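Local coordinates for protein enoyl CoA hydratase/isomerase (Crotonase) (Legionella pneumophila subsp. pneumophila, PDB 3I47) that probably catalyses the hydration of enoyl-CoA thioesters, or an isomerisation of related acyl-CoA substrates, as a member of the enoyl-CoA hydratase/isomerase (crotonase) family, at residues I38-A43 / R50-K55; Y93-S98 / A119-A124; P101-V106 / E191-Y196; P148-A153 / R157-L162. All coordinates share one frame; numbering follows the deposited sequence.

Contact 1 of 4, residues I38-A43 / R50-K55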
loop_
_atom_site.group_PDB
_atom_site.type_symbol
_atom_site.label_atom_id
_atom_site.label_comp_id
_atom_site.label_asym_id
_atom_site.label_seq_id
_atom_site.Cartn_x
_atom_site.Cartn_y
_atom_site.Cartn_z
ATOM N N ILE A 38 -8.668 7.701 -8.768
ATOM C CA ILE A 38 -9.651 8.695 -8.351
ATOM C C ILE A 38 -10.090 8.484 -6.913
ATOM O O ILE A 38 -10.119 9.437 -6.125
ATOM C CB ILE A 38 -10.879 8.720 -9.293
ATOM C CG1 ILE A 38 -10.433 9.162 -10.690
ATOM C CG2 ILE A 38 -11.957 9.669 -8.742
ATOM C CD1 ILE A 38 -11.479 8.991 -11.781
ATOM N N ARG A 39 -10.428 7.246 -6.564
ATOM C CA ARG A 39 -10.869 6.964 -5.194
ATOM C C ARG A 39 -9.750 7.201 -4.193
ATOM O O ARG A 39 -9.998 7.708 -3.101
ATOM C CB ARG A 39 -11.385 5.529 -5.048
ATOM C CG ARG A 39 -12.557 5.178 -5.939
ATOM C CD ARG A 39 -13.726 6.082 -5.748
ATOM N NE ARG A 39 -14.869 5.543 -6.482
ATOM C CZ ARG A 39 -16.086 6.061 -6.425
ATOM N NH1 ARG A 39 -16.306 7.153 -5.698
ATOM N NH2 ARG A 39 -17.069 5.494 -7.111
ATOM N N LEU A 40 -8.520 6.828 -4.551
ATOM C CA LEU A 40 -7.380 7.069 -3.673
ATOM C C LEU A 40 -7.204 8.563 -3.415
ATOM O O LEU A 40 -7.014 8.982 -2.263
ATOM C CB LEU A 40 -6.107 6.475 -4.286
ATOM C CG LEU A 40 -4.828 6.823 -3.515
ATOM C CD1 LEU A 40 -4.791 6.080 -2.189
ATOM C CD2 LEU A 40 -3.607 6.482 -4.370
ATOM N N ASP A 41 -7.286 9.362 -4.480
ATOM C CA ASP A 41 -7.178 10.816 -4.375
ATOM C C ASP A 41 -8.234 11.369 -3.421
ATOM O O ASP A 41 -7.930 12.203 -2.575
ATOM C CB ASP A 41 -7.311 11.470 -5.757
ATOM C CG ASP A 41 -7.116 12.978 -5.718
ATOM O OD1 ASP A 41 -5.957 13.430 -5.588
ATOM O OD2 ASP A 41 -8.117 13.717 -5.825
ATOM N N SER A 42 -9.464 10.882 -3.551
ATOM C CA SER A 42 -10.545 11.303 -2.666
ATOM C C SER A 42 -10.210 10.992 -1.203
ATOM O O SER A 42 -10.366 11.855 -0.323
ATOM C CB SER A 42 -11.844 10.621 -3.074
ATOM O OG SER A 42 -12.272 11.079 -4.344
ATOM N N ALA A 43 -9.727 9.778 -0.947
ATOM C CA ALA A 43 -9.413 9.354 0.421
ATOM C C ALA A 43 -8.263 10.174 1.004
ATOM O O ALA A 43 -8.301 10.585 2.175
ATOM C CB ALA A 43 -9.074 7.849 0.441
ATOM N N ARG A 50 -8.252 8.828 8.075
ATOM C CA ARG A 50 -6.900 8.814 8.623
ATOM C C ARG A 50 -6.053 7.703 8.038
ATOM O O ARG A 50 -4.836 7.861 7.932
ATOM C CB ARG A 50 -6.910 8.678 10.149
ATOM C CG ARG A 50 -7.377 9.927 10.880
ATOM C CD ARG A 50 -7.361 9.731 12.377
ATOM N NE ARG A 50 -7.895 10.914 13.063
ATOM C CZ ARG A 50 -8.201 10.960 14.356
ATOM N NH1 ARG A 50 -8.026 9.890 15.124
ATOM N NH2 ARG A 50 -8.707 12.072 14.873
ATOM N N VAL A 51 -6.675 6.574 7.694
ATOM C CA VAL A 51 -5.925 5.397 7.209
ATOM C C VAL A 51 -6.617 4.899 5.950
ATOM O O VAL A 51 -7.842 4.909 5.882
ATOM C CB VAL A 51 -5.888 4.271 8.281
ATOM C CG1 VAL A 51 -5.202 2.981 7.759
ATOM C CG2 VAL A 51 -5.190 4.765 9.575
ATOM N N ILE A 52 -5.826 4.484 4.964
ATOM C CA ILE A 52 -6.361 3.969 3.700
ATOM C C ILE A 52 -6.029 2.495 3.536
ATOM O O ILE A 52 -4.874 2.101 3.695
ATOM C CB ILE A 52 -5.787 4.775 2.528
ATOM C CG1 ILE A 52 -6.219 6.246 2.657
ATOM C CG2 ILE A 52 -6.272 4.211 1.177
ATOM C CD1 ILE A 52 -5.483 7.194 1.710
ATOM N N VAL A 53 -7.046 1.697 3.215
ATOM C CA VAL A 53 -6.879 0.261 2.964
ATOM C C VAL A 53 -7.251 -0.076 1.523
ATOM O O VAL A 53 -8.320 0.307 1.054
ATOM C CB VAL A 53 -7.753 -0.592 3.935
ATOM C CG1 VAL A 53 -7.695 -2.065 3.586
ATOM C CG2 VAL A 53 -7.292 -0.393 5.367
ATOM N N LEU A 54 -6.348 -0.764 0.830
ATOM C CA LEU A 54 -6.654 -1.361 -0.476
ATOM C C LEU A 54 -6.875 -2.850 -0.278
ATOM O O LEU A 54 -5.987 -3.556 0.206
ATOM C CB LEU A 54 -5.487 -1.161 -1.457
ATOM C CG LEU A 54 -4.864 0.235 -1.617
ATOM C CD1 LEU A 54 -3.739 0.203 -2.671
ATOM C CD2 LEU A 54 -5.913 1.312 -1.957
ATOM N N LYS A 55 -8.057 -3.333 -0.654
ATOM C CA LYS A 55 -8.390 -4.741 -0.492
ATOM C C LYS A 55 -9.183 -5.222 -1.683
ATOM O O LYS A 55 -9.350 -4.477 -2.645
ATOM C CB LYS A 55 -9.138 -4.995 0.828
ATOM C CG LYS A 55 -10.511 -4.302 0.982
ATOM C CD LYS A 55 -11.087 -4.593 2.374
ATOM C CE LYS A 55 -12.440 -3.951 2.587
ATOM N NZ LYS A 55 -13.497 -4.654 1.786
#
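Ile52 of strand 51-56 meets Leu40 and Ala43 of helix 30-45, which sit three residues apart on the side of the helix turned to the strand, and all three side chains are buried. The tip of Ile52 does most of the touching: its CD1 lies 3.9 Å from Ala43 CB and 4.1 Å from Leu40 CD1. Behind the tip, Ile52 CG1 also packs on the Ala43 methyl. The Leu40 and Ile52 side chains cross at about a right angle, and the leucine methyl CD1 meets both CD1 and, at 4.1 Å, CG2 of the isoleucine. Leu40 does not start out pointing at the strand; a first torsion of 173°, with CG opposite the backbone N, brings CD1 across to it. Ala43 has only its methyl to offer, and here the backbones come closest, with Ala43 CA 7.0 Å from Ile52 CA. Further out, Leu40 also rests on Leu91, Ser94 and Ile95 of helix 78-97, which packs beside helix 30-45. Ile52 is fixed from the backbone side by hydrogen bonds to Pro101 and Ile103 on the neighbouring strand, and Ala43 O accepts a hydrogen bond from Lys100 NZ. The contact lies inside the beta-alpha-beta crossover of strand 14-19, helix 30-45 and strand 51-56, and packs its helix on its second strand, as part of the crotonase fold.

Contact 2 of 4, residues Y93-S98 / A119-A124; sequences YSISQS and AACDIA
Apolar packing carries this contact, and Ile95 supplies it almost alone. Its CG2 methyl lies 3.9 Å from Ala120 CB and equally 3.9 Å from Cys121 SG, so one branch covers the point where helix 113-120 gives way to the following turn. The sulfur gets there although the cysteine side chain sets out away from helix 78-97: a first torsion of -72° places SG beside its own backbone N. The same isoleucine methyl also approaches main-chain atoms, with Ala120 O 3.5 Å from Ile95 CG2. Backbones are close, the Ser96 and Ala120 CA atoms being 5.5 Å apart. The polar connection between the segments is a water near the end of helix 78-97, 2.7 Å from Ile95 O and weakly within reach of Asp122 OD1; with more acceptors around it than protons, this bridge is not certain. Asp122 OD2 forms a salt bridge with Lys212. Inside the helix, Ser96 OG donates to Tyr93 O over 2.7 Å, tilted 20° from the carbonyl plane, and that oxygen also accepts the Gln97 backbone N-H. The contact packs the last turn of helix 78-97 against the junction of helix 113-120 and strand 123-127, a helix-turn-strand element in the core of the crotonase fold.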
loop_
_atom_site.group_PDB
_atom_site.type_symbol
_atom_site.label_atom_id
_atom_site.label_comp_id
_atom_site.label_asym_id
_atom_site.label_seq_id
_atom_site.Cartn_x
_atom_site.Cartn_y
_atom_site.Cartn_z
ATOM N N TYR A 93 2.737 5.853 -7.681
ATOM C CA TYR A 93 3.367 7.052 -7.148
ATOM C C TYR A 93 2.450 7.713 -6.131
ATOM O O TYR A 93 2.885 8.046 -5.025
ATOM C CB TYR A 93 3.739 8.016 -8.271
ATOM C CG TYR A 93 4.494 9.221 -7.789
ATOM C CD1 TYR A 93 5.783 9.092 -7.270
ATOM C CD2 TYR A 93 3.925 10.483 -7.850
ATOM C CE1 TYR A 93 6.492 10.207 -6.827
ATOM C CE2 TYR A 93 4.629 11.610 -7.405
ATOM C CZ TYR A 93 5.910 11.454 -6.905
ATOM O OH TYR A 93 6.610 12.563 -6.460
ATOM N N SER A 94 1.179 7.858 -6.496
ATOM C CA SER A 94 0.204 8.466 -5.606
ATOM C C SER A 94 0.060 7.708 -4.280
ATOM O O SER A 94 -0.027 8.336 -3.210
ATOM C CB SER A 94 -1.131 8.608 -6.324
ATOM O OG SER A 94 -1.002 9.616 -7.319
ATOM N N ILE A 95 0.056 6.373 -4.340
ATOM C CA ILE A 95 0.023 5.567 -3.107
ATOM C C ILE A 95 1.251 5.907 -2.250
ATOM O O ILE A 95 1.134 6.201 -1.049
ATOM C CB ILE A 95 -0.013 4.033 -3.395
ATOM C CG1 ILE A 95 -1.348 3.632 -4.039
ATOM C CG2 ILE A 95 0.189 3.240 -2.082
ATOM C CD1 ILE A 95 -1.291 2.257 -4.715
ATOM N N SER A 96 2.423 5.886 -2.879
ATOM C CA SER A 96 3.692 6.074 -2.140
ATOM C C SER A 96 3.817 7.470 -1.524
ATOM O O SER A 96 4.488 7.654 -0.492
ATOM C CB SER A 96 4.889 5.785 -3.043
ATOM O OG SER A 96 5.109 6.820 -3.981
ATOM N N GLN A 97 3.177 8.443 -2.166
ATOM C CA GLN A 97 3.193 9.844 -1.727
ATOM C C GLN A 97 2.119 10.204 -0.691
ATOM O O GLN A 97 2.123 11.326 -0.168
ATOM C CB GLN A 97 3.048 10.774 -2.935
ATOM C CG GLN A 97 4.299 10.836 -3.805
ATOM C CD GLN A 97 5.428 11.605 -3.135
ATOM O OE1 GLN A 97 5.273 12.781 -2.786
ATOM N NE2 GLN A 97 6.566 10.950 -2.950
ATOM N N SER A 98 1.210 9.278 -0.389
ATOM C CA SER A 98 0.172 9.523 0.616
ATOM C C SER A 98 0.802 9.918 1.947
ATOM O O SER A 98 1.634 9.174 2.456
ATOM C CB SER A 98 -0.644 8.256 0.860
ATOM O OG SER A 98 -1.561 8.454 1.941
ATOM N N ALA A 119 3.667 -3.635 -2.364
ATOM C CA ALA A 119 4.941 -2.972 -2.096
ATOM C C ALA A 119 4.833 -1.444 -1.987
ATOM O O ALA A 119 5.595 -0.816 -1.251
ATOM C CB ALA A 119 5.968 -3.366 -3.167
ATOM N N ALA A 120 3.900 -0.832 -2.723
ATOM C CA ALA A 120 3.759 0.616 -2.713
ATOM C C ALA A 120 3.132 1.119 -1.422
ATOM O O ALA A 120 3.400 2.247 -0.988
ATOM C CB ALA A 120 2.906 1.066 -3.911
ATOM N N CYS A 121 2.271 0.290 -0.837
ATOM C CA CYS A 121 1.638 0.620 0.445
ATOM C C CYS A 121 2.671 0.560 1.571
ATOM O O CYS A 121 3.683 -0.131 1.460
ATOM C CB CYS A 121 0.496 -0.344 0.748
ATOM S SG CYS A 121 -0.959 -0.063 -0.301
ATOM N N ASP A 122 2.399 1.270 2.660
ATOM C CA ASP A 122 3.312 1.224 3.817
ATOM C C ASP A 122 3.362 -0.178 4.418
ATOM O O ASP A 122 4.422 -0.645 4.850
ATOM C CB ASP A 122 2.871 2.162 4.939
ATOM C CG ASP A 122 2.878 3.616 4.547
ATOM O OD1 ASP A 122 3.816 4.075 3.854
ATOM O OD2 ASP A 122 1.933 4.302 4.978
ATOM N N ILE A 123 2.198 -0.816 4.473
ATOM C CA ILE A 123 2.016 -2.066 5.198
ATOM C C ILE A 123 1.215 -3.005 4.312
ATOM O O ILE A 123 0.259 -2.572 3.672
ATOM C CB ILE A 123 1.228 -1.857 6.509
ATOM C CG1 ILE A 123 1.977 -0.910 7.461
ATOM C CG2 ILE A 123 0.926 -3.200 7.191
ATOM C CD1 ILE A 123 1.048 -0.274 8.522
ATOM N N ALA A 124 1.604 -4.275 4.267
ATOM C CA ALA A 124 0.804 -5.279 3.580
ATOM C C ALA A 124 0.528 -6.441 4.525
ATOM O O ALA A 124 1.412 -6.878 5.277
ATOM C CB ALA A 124 1.483 -5.751 2.263
HETATM O O HOH W 1 1.995 5.312 1.359
#

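Contact 3 of 4, residues P101-V106 / E191-Y196; sequences PTIAMV and EFTLKY
A helix laid over the central sheet of the crotonase fold makes this contact: helix 189-201 runs almost antiparallel to strand 102-106, their short axes 171° apart and 9.9 Å from each other at closest approach. Thr193 has the most surface buried of the residues on the helix side. Met105 reaches out from the strand with CG opposite its backbone N (chi1 175°), and its chain passes obliquely over the threonine: Met105 CG is 3.4 Å from Thr193 OG1, and Met105 SD lies 3.6 Å from Thr193 CB. This is packing, for the hydroxyl is already engaged with Leu189 O one turn earlier in its own helix. The threonine methyl also takes part, with Thr193 CG2 3.8 Å from Met105 SD and 4.4 Å from Ile103 CG2. One turn further along the helix, Tyr196 presents the edge of its ring to Ile103, whose CD1 stands near the ring plane, 4.2 Å from Tyr196 CD2. Around this core, Ile103 also packs on Val51 and Val53 of strand 51-56, and Thr193 on Val53 as well as on Ile125 of strand 123-127. The helix therefore spans three adjacent parallel strands, while the ring of Tyr196 meets His182, the first residue of strand 182-184, edge-to-face.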
loop_
_atom_site.group_PDB
_atom_site.type_symbol
_atom_site.label_atom_id
_atom_site.label_comp_id
_atom_site.label_asym_id
_atom_site.label_seq_id
_atom_site.Cartn_x
_atom_site.Cartn_y
_atom_site.Cartn_z
ATOM N N PRO A 101 -1.242 6.802 6.462
ATOM C CA PRO A 101 -0.860 5.379 6.390
ATOM C C PRO A 101 -1.668 4.629 5.344
ATOM O O PRO A 101 -2.884 4.826 5.230
ATOM C CB PRO A 101 -1.214 4.834 7.771
ATOM C CG PRO A 101 -1.226 6.043 8.667
ATOM C CD PRO A 101 -1.625 7.217 7.828
ATOM N N THR A 102 -0.984 3.780 4.585
ATOM C CA THR A 102 -1.631 2.944 3.566
ATOM C C THR A 102 -1.383 1.465 3.846
ATOM O O THR A 102 -0.270 1.066 4.216
ATOM C CB THR A 102 -1.116 3.278 2.166
ATOM O OG1 THR A 102 0.309 3.189 2.149
ATOM C CG2 THR A 102 -1.543 4.684 1.752
ATOM N N ILE A 103 -2.422 0.658 3.660
ATOM C CA ILE A 103 -2.371 -0.774 3.980
ATOM C C ILE A 103 -2.946 -1.542 2.807
ATOM O O ILE A 103 -4.045 -1.211 2.339
ATOM C CB ILE A 103 -3.212 -1.108 5.231
ATOM C CG1 ILE A 103 -2.614 -0.426 6.463
ATOM C CG2 ILE A 103 -3.300 -2.627 5.448
ATOM C CD1 ILE A 103 -3.544 -0.432 7.661
ATOM N N ALA A 104 -2.213 -2.551 2.342
ATOM C CA ALA A 104 -2.749 -3.510 1.346
ATOM C C ALA A 104 -3.143 -4.810 2.030
ATOM O O ALA A 104 -2.371 -5.336 2.837
ATOM C CB ALA A 104 -1.712 -3.793 0.262
ATOM N N MET A 105 -4.331 -5.327 1.713
ATOM C CA MET A 105 -4.851 -6.545 2.335
ATOM C C MET A 105 -4.966 -7.565 1.206
ATOM O O MET A 105 -5.766 -7.369 0.277
ATOM C CB MET A 105 -6.227 -6.269 2.978
ATOM C CG MET A 105 -6.934 -7.493 3.550
ATOM S SD MET A 105 -8.622 -7.180 4.205
ATOM C CE MET A 105 -9.545 -8.373 3.259
ATOM N N VAL A 106 -4.151 -8.616 1.269
ATOM C CA VAL A 106 -3.988 -9.519 0.123
ATOM C C VAL A 106 -4.430 -10.952 0.424
ATOM O O VAL A 106 -3.847 -11.621 1.296
ATOM C CB VAL A 106 -2.509 -9.557 -0.326
ATOM C CG1 VAL A 106 -2.332 -10.482 -1.530
ATOM C CG2 VAL A 106 -1.996 -8.145 -0.640
ATOM N N GLU A 191 -11.273 -9.139 9.225
ATOM C CA GLU A 191 -11.431 -8.736 10.621
ATOM C C GLU A 191 -10.106 -8.241 11.203
ATOM O O GLU A 191 -10.056 -7.196 11.856
ATOM C CB GLU A 191 -11.996 -9.888 11.459
ATOM C CG GLU A 191 -13.461 -10.226 11.134
ATOM C CD GLU A 191 -13.658 -11.188 9.949
ATOM O OE1 GLU A 191 -14.787 -11.709 9.846
ATOM O OE2 GLU A 191 -12.744 -11.437 9.114
ATOM N N PHE A 192 -9.024 -8.979 10.949
ATOM C CA PHE A 192 -7.695 -8.552 11.404
ATOM C C PHE A 192 -7.327 -7.166 10.849
ATOM O O PHE A 192 -6.870 -6.278 11.573
ATOM C CB PHE A 192 -6.623 -9.575 10.982
ATOM C CG PHE A 192 -5.231 -9.193 11.394
ATOM C CD1 PHE A 192 -4.441 -8.353 10.596
ATOM C CD2 PHE A 192 -4.706 -9.653 12.601
ATOM C CE1 PHE A 192 -3.142 -7.974 11.001
ATOM C CE2 PHE A 192 -3.415 -9.301 13.007
ATOM C CZ PHE A 192 -2.626 -8.454 12.208
ATOM N N THR A 193 -7.517 -7.003 9.544
ATOM C CA THR A 193 -7.135 -5.784 8.857
ATOM C C THR A 193 -7.926 -4.578 9.355
ATOM O O THR A 193 -7.347 -3.521 9.606
ATOM C CB THR A 193 -7.313 -5.960 7.337
ATOM O OG1 THR A 193 -6.421 -6.985 6.903
ATOM C CG2 THR A 193 -6.978 -4.668 6.602
ATOM N N LEU A 194 -9.237 -4.730 9.509
ATOM C CA LEU A 194 -10.061 -3.620 9.994
ATOM C C LEU A 194 -9.660 -3.181 11.402
ATOM O O LEU A 194 -9.576 -1.985 11.693
ATOM C CB LEU A 194 -11.546 -3.980 9.968
ATOM C CG LEU A 194 -12.179 -4.184 8.593
ATOM C CD1 LEU A 194 -13.651 -4.545 8.758
ATOM C CD2 LEU A 194 -12.020 -2.941 7.719
ATOM N N LYS A 195 -9.377 -4.149 12.264
ATOM C CA LYS A 195 -8.967 -3.839 13.630
ATOM C C LYS A 195 -7.605 -3.167 13.672
ATOM O O LYS A 195 -7.389 -2.224 14.441
ATOM C CB LYS A 195 -8.960 -5.096 14.490
ATOM C CG LYS A 195 -10.352 -5.540 14.864
ATOM C CD LYS A 195 -10.337 -6.347 16.127
ATOM C CE LYS A 195 -11.730 -6.799 16.466
ATOM N NZ LYS A 195 -11.691 -7.827 17.531
ATOM N N TYR A 196 -6.690 -3.647 12.833
ATOM C CA TYR A 196 -5.336 -3.124 12.797
ATOM C C TYR A 196 -5.340 -1.696 12.255
ATOM O O TYR A 196 -4.659 -0.818 12.801
ATOM C CB TYR A 196 -4.463 -4.058 11.956
ATOM C CG TYR A 196 -2.999 -3.703 11.900
ATOM C CD1 TYR A 196 -2.140 -4.045 12.942
ATOM C CD2 TYR A 196 -2.467 -3.055 10.798
ATOM C CE1 TYR A 196 -0.781 -3.733 12.889
ATOM C CE2 TYR A 196 -1.109 -2.734 10.731
ATOM C CZ TYR A 196 -0.275 -3.086 11.783
ATOM O OH TYR A 196 1.065 -2.788 11.724
#

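Contact 4 of 4, residues P148-A153 / R157-L162; sequences PYVVRA and RAAKML
Ala159 is the centre of this small helix-helix contact, in which two consecutive helices, 147-154 and 156-165, joined by a short connection, pack together outside the central sheet of the crotonase fold. Its methyl, directed at the preceding helix, meets two adjacent valines. Ala159 also has much the most surface buried here, and the compact residue lets the chains come near: the CA atoms of Val151 and Ala159 are 5.6 Å apart. Val150 is buried and points toward the second helix, touching the alanine with CG1, the branch set opposite its backbone N (chi1 175°). Val151 starts to one side and uses its other branch, CG2, which lies beside the backbone N. Beyond the valines, Val150 also touches Phe134 and Ala119, so the first helix is packed on helix 113-120 as well as on its successor. Ala159 additionally touches Ile154, at the end of helix 147-154, and Leu162 packs on that same isoleucine and on Phe134. Everything that crosses between the two segments is apolar, and it comes down to one methyl meeting two: Ala159 CB lies 4.0 Å from Val150 CG1 and 3.7 Å from Val151 CG2.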
loop_
_atom_site.group_PDB
_atom_site.type_symbol
_atom_site.label_atom_id
_atom_site.label_comp_id
_atom_site.label_asym_id
_atom_site.label_seq_id
_atom_site.Cartn_x
_atom_site.Cartn_y
_atom_site.Cartn_z
ATOM N N PRO A 148 10.615 0.099 -8.577
ATOM C CA PRO A 148 11.205 0.877 -7.466
ATOM C C PRO A 148 10.597 0.523 -6.103
ATOM O O PRO A 148 11.307 0.464 -5.090
ATOM C CB PRO A 148 10.893 2.328 -7.845
ATOM C CG PRO A 148 10.676 2.295 -9.356
ATOM C CD PRO A 148 9.965 0.980 -9.563
ATOM N N TYR A 149 9.299 0.261 -6.084
ATOM C CA TYR A 149 8.584 -0.060 -4.848
ATOM C C TYR A 149 8.952 -1.446 -4.345
ATOM O O TYR A 149 9.165 -1.631 -3.148
ATOM C CB TYR A 149 7.075 0.063 -5.085
ATOM C CG TYR A 149 6.758 1.386 -5.737
ATOM C CD1 TYR A 149 6.662 2.551 -4.970
ATOM C CD2 TYR A 149 6.596 1.481 -7.125
ATOM C CE1 TYR A 149 6.395 3.785 -5.570
ATOM C CE2 TYR A 149 6.334 2.713 -7.734
ATOM C CZ TYR A 149 6.236 3.856 -6.940
ATOM O OH TYR A 149 5.968 5.067 -7.533
ATOM N N VAL A 150 9.053 -2.405 -5.262
ATOM C CA VAL A 150 9.424 -3.765 -4.874
ATOM C C VAL A 150 10.873 -3.780 -4.339
ATOM O O VAL A 150 11.152 -4.367 -3.288
ATOM C CB VAL A 150 9.271 -4.751 -6.051
ATOM C CG1 VAL A 150 9.795 -6.137 -5.654
ATOM C CG2 VAL A 150 7.790 -4.833 -6.489
ATOM N N VAL A 151 11.782 -3.125 -5.051
ATOM C CA VAL A 151 13.189 -3.114 -4.609
ATOM C C VAL A 151 13.299 -2.424 -3.245
ATOM O O VAL A 151 14.037 -2.907 -2.383
ATOM C CB VAL A 151 14.109 -2.471 -5.655
ATOM C CG1 VAL A 151 15.526 -2.243 -5.098
ATOM C CG2 VAL A 151 14.168 -3.350 -6.912
ATOM N N ARG A 152 12.549 -1.339 -3.035
ATOM C CA ARG A 152 12.541 -0.677 -1.720
ATOM C C ARG A 152 12.039 -1.609 -0.611
ATOM O O ARG A 152 12.616 -1.653 0.482
ATOM C CB ARG A 152 11.717 0.615 -1.747
ATOM C CG ARG A 152 11.780 1.379 -0.421
ATOM C CD ARG A 152 11.172 2.756 -0.560
ATOM N NE ARG A 152 9.728 2.701 -0.778
ATOM C CZ ARG A 152 8.962 3.770 -0.991
ATOM N NH1 ARG A 152 9.507 4.989 -1.027
ATOM N NH2 ARG A 152 7.653 3.625 -1.172
ATOM N N ALA A 153 10.973 -2.351 -0.897
ATOM C CA ALA A 153 10.322 -3.203 0.100
ATOM C C ALA A 153 11.139 -4.425 0.508
ATOM O O ALA A 153 11.260 -4.718 1.707
ATOM C CB ALA A 153 8.924 -3.618 -0.385
ATOM N N ARG A 157 18.574 -7.626 -3.841
ATOM C CA ARG A 157 18.949 -9.035 -3.995
ATOM C C ARG A 157 17.715 -9.917 -4.270
ATOM O O ARG A 157 17.671 -10.656 -5.260
ATOM C CB ARG A 157 19.745 -9.517 -2.772
ATOM C CG ARG A 157 20.335 -10.941 -2.892
ATOM C CD ARG A 157 21.301 -11.236 -1.718
ATOM N NE ARG A 157 21.909 -12.569 -1.797
ATOM C CZ ARG A 157 22.927 -12.881 -2.602
ATOM N NH1 ARG A 157 23.411 -14.115 -2.642
ATOM N NH2 ARG A 157 23.449 -11.953 -3.386
ATOM N N ALA A 158 16.701 -9.797 -3.416
ATOM C CA ALA A 158 15.520 -10.641 -3.534
ATOM C C ALA A 158 14.707 -10.235 -4.746
ATOM O O ALA A 158 14.201 -11.097 -5.477
ATOM C CB ALA A 158 14.675 -10.544 -2.275
ATOM N N ALA A 159 14.609 -8.922 -4.977
ATOM C CA ALA A 159 13.825 -8.422 -6.110
ATOM C C ALA A 159 14.410 -8.910 -7.427
ATOM O O ALA A 159 13.685 -9.413 -8.286
ATOM C CB ALA A 159 13.747 -6.897 -6.101
ATOM N N LYS A 160 15.728 -8.780 -7.575
ATOM C CA LYS A 160 16.414 -9.225 -8.779
ATOM C C LYS A 160 16.124 -10.711 -9.032
ATOM O O LYS A 160 15.783 -11.101 -10.146
ATOM C CB LYS A 160 17.918 -8.979 -8.645
ATOM C CG LYS A 160 18.649 -9.051 -9.957
ATOM C CD LYS A 160 20.175 -8.962 -9.841
ATOM C CE LYS A 160 20.670 -8.268 -8.614
ATOM N NZ LYS A 160 21.362 -9.286 -7.777
ATOM N N MET A 161 16.243 -11.534 -7.986
ATOM C CA MET A 161 15.955 -12.969 -8.105
ATOM C C MET A 161 14.550 -13.213 -8.635
ATOM O O MET A 161 14.360 -13.954 -9.607
ATOM C CB MET A 161 16.096 -13.654 -6.741
ATOM C CG MET A 161 15.683 -15.127 -6.729
ATOM S SD MET A 161 15.896 -15.917 -5.094
ATOM C CE MET A 161 14.369 -15.469 -4.306
ATOM N N LEU A 162 13.565 -12.609 -7.970
ATOM C CA LEU A 162 12.177 -12.912 -8.282
ATOM C C LEU A 162 11.758 -12.344 -9.637
ATOM O O LEU A 162 10.899 -12.934 -10.314
ATOM C CB LEU A 162 11.252 -12.415 -7.167
ATOM C CG LEU A 162 11.533 -13.062 -5.808
ATOM C CD1 LEU A 162 10.839 -12.267 -4.694
ATOM C CD2 LEU A 162 11.094 -14.530 -5.847
#

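Contacts 1, 2 and 3 share the central sheet, while contact 4 lies farther out. Contacts 1 and 3 meet on neighbouring strands, where Leu54 N and Ile103 O, 2.8 Å apart, probably form a hydrogen bond. Contact 2 joins contact 3 through a similar probable bond, from Ala104 N to Ile123 O at 2.8 Å, and touches contact 1 where Leu40 CD2 packs 3.7 Å from Ile95 CG1. Ile52 faces helix 30-45 and Val51 and Val53 face helix 189-201, which puts the two helices on opposite faces of the sheet. Tyr149 ties contact 4 to contact 2, its CE1 lying 3.6 Å from Ser96 CB. Contacts 1 and 4 do not touch, their centres about 25 Å apart.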